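Local coordinates for structural polyprotein, VP3 (Israeli acute paralysis virus, PDB 5CDD), which probably serves as a structural component of the virus capsid, being the VP3 piece cleaved from a longer structural polyprotein, at residues P96-K100 and T216-A222. Residues are numbered along the deposited sequence; the frame is centred on the assembly and turned at random.
Sequences PCYSK and TAGIYGA
The P96 ring meets the backbone of T216 and G218 by its CB–CG edge, with CG 3.6 Å from T216 CA; W133 of strand 132-144 touches both P96 and T216. The C97 carbonyl presents its O to the N-H of I219 at 2.9 Å, the donor lying 16° off the carbonyl plane, and to a CA-H...O contact from G218. A glycine suits this place, since a CB here would run into C97 O and the backbone has positive phi. The Y98 side chain leaves the backbone pointing away from 216-222; its ring has W87 edge-to-face and K66 as cation-pi partner, its hydroxyl bonding H67. I219 fills the middle: CB and CG1 each rest 3.3 Å from Y98 O, and CG1, anti to the backbone N (chi1 -165°), meets the aliphatic stem of K100, with CD 3.5 Å away. Extended beyond CG, that stem carries NZ past the isoleucine to I219 O at 3.0 Å, almost in line with the carbonyl bond, and A222 O at 2.8 Å, on an in-plane lone pair. E116 adds a salt bridge, which probably favours the charged ammonium in this buried setting. I219 O also accepts A222 N in a type II turn (I219 to A222) that overlaps the type II' turn from A217 to Y220. The K100 ammonium thus bridges two carbonyls of overlapping beta turns, packing the loop between strands 90-92 and 101-106 against that from strand 214-215 to helix 228-231 in the picornavirus-like capsid domain.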
# COMPACT_ATOMS: atom_id res chain seq x y z
N PRO B 96 0.56 -35.48 -38.39
CA PRO B 96 1.21 -36.71 -37.91
C PRO B 96 1.92 -37.45 -39.04
O PRO B 96 1.67 -37.19 -40.22
CB PRO B 96 0.05 -37.52 -37.34
CG PRO B 96 -0.91 -36.47 -36.90
CD PRO B 96 -0.87 -35.49 -38.05
N CYS B 97 2.79 -38.39 -38.69
CA CYS B 97 3.51 -39.15 -39.70
C CYS B 97 2.64 -40.31 -40.19
O CYS B 97 1.92 -40.92 -39.41
CB CYS B 97 4.82 -39.69 -39.13
SG CYS B 97 6.02 -40.15 -40.40
N TYR B 98 2.72 -40.60 -41.49
CA TYR B 98 1.91 -41.66 -42.08
C TYR B 98 2.73 -42.78 -42.72
O TYR B 98 2.21 -43.86 -42.98
CB TYR B 98 0.95 -41.07 -43.11
CG TYR B 98 1.65 -40.30 -44.21
CD1 TYR B 98 2.31 -40.96 -45.25
CD2 TYR B 98 1.66 -38.91 -44.21
CE1 TYR B 98 2.97 -40.26 -46.25
CE2 TYR B 98 2.32 -38.19 -45.21
CZ TYR B 98 2.98 -38.88 -46.22
OH TYR B 98 3.63 -38.18 -47.21
N SER B 99 4.00 -42.51 -42.98
CA SER B 99 4.86 -43.51 -43.61
C SER B 99 5.85 -44.12 -42.63
O SER B 99 6.42 -43.42 -41.79
CB SER B 99 5.62 -42.89 -44.78
OG SER B 99 6.46 -41.83 -44.34
N LYS B 100 6.06 -45.43 -42.75
CA LYS B 100 6.99 -46.13 -41.88
C LYS B 100 7.61 -47.31 -42.62
O LYS B 100 7.10 -47.76 -43.64
CB LYS B 100 6.28 -46.65 -40.63
CG LYS B 100 5.27 -47.75 -40.89
CD LYS B 100 4.55 -48.16 -39.62
CE LYS B 100 3.42 -49.12 -39.92
NZ LYS B 100 2.58 -49.38 -38.72
N THR B 216 -2.94 -37.59 -33.05
CA THR B 216 -1.57 -37.54 -33.53
C THR B 216 -0.90 -38.90 -33.61
O THR B 216 0.31 -38.99 -33.81
CB THR B 216 -0.70 -36.63 -32.63
OG1 THR B 216 -0.64 -37.20 -31.31
CG2 THR B 216 -1.28 -35.22 -32.56
N ALA B 217 -1.68 -39.96 -33.45
CA ALA B 217 -1.16 -41.32 -33.50
C ALA B 217 -0.51 -41.63 -34.85
O ALA B 217 0.58 -42.20 -34.91
CB ALA B 217 -2.28 -42.32 -33.22
N GLY B 218 -1.18 -41.23 -35.92
CA GLY B 218 -0.66 -41.48 -37.25
C GLY B 218 -0.49 -42.95 -37.62
O GLY B 218 -1.39 -43.77 -37.38
N ILE B 219 0.65 -43.29 -38.20
CA ILE B 219 0.93 -44.66 -38.64
C ILE B 219 1.47 -45.56 -37.52
O ILE B 219 1.59 -46.77 -37.68
CB ILE B 219 1.96 -44.67 -39.81
CG1 ILE B 219 1.98 -46.03 -40.50
CG2 ILE B 219 3.34 -44.29 -39.29
CD1 ILE B 219 0.69 -46.36 -41.25
N TYR B 220 1.79 -44.97 -36.37
CA TYR B 220 2.33 -45.72 -35.24
C TYR B 220 1.52 -46.97 -34.88
O TYR B 220 0.37 -46.88 -34.47
CB TYR B 220 2.45 -44.81 -34.01
CG TYR B 220 3.08 -45.45 -32.80
CD1 TYR B 220 2.38 -46.37 -32.02
CD2 TYR B 220 4.37 -45.10 -32.40
CE1 TYR B 220 2.95 -46.92 -30.87
CE2 TYR B 220 4.95 -45.65 -31.25
CZ TYR B 220 4.23 -46.55 -30.49
OH TYR B 220 4.79 -47.09 -29.35
N GLY B 221 2.16 -48.12 -35.03
CA GLY B 221 1.52 -49.39 -34.72
C GLY B 221 0.26 -49.68 -35.51
O GLY B 221 -0.62 -50.40 -35.04
N ALA B 222 0.17 -49.13 -36.72
CA ALA B 222 -0.99 -49.33 -37.58
C ALA B 222 -0.84 -50.53 -38.50
O ALA B 222 0.18 -50.69 -39.17
CB ALA B 222 -1.24 -48.07 -38.41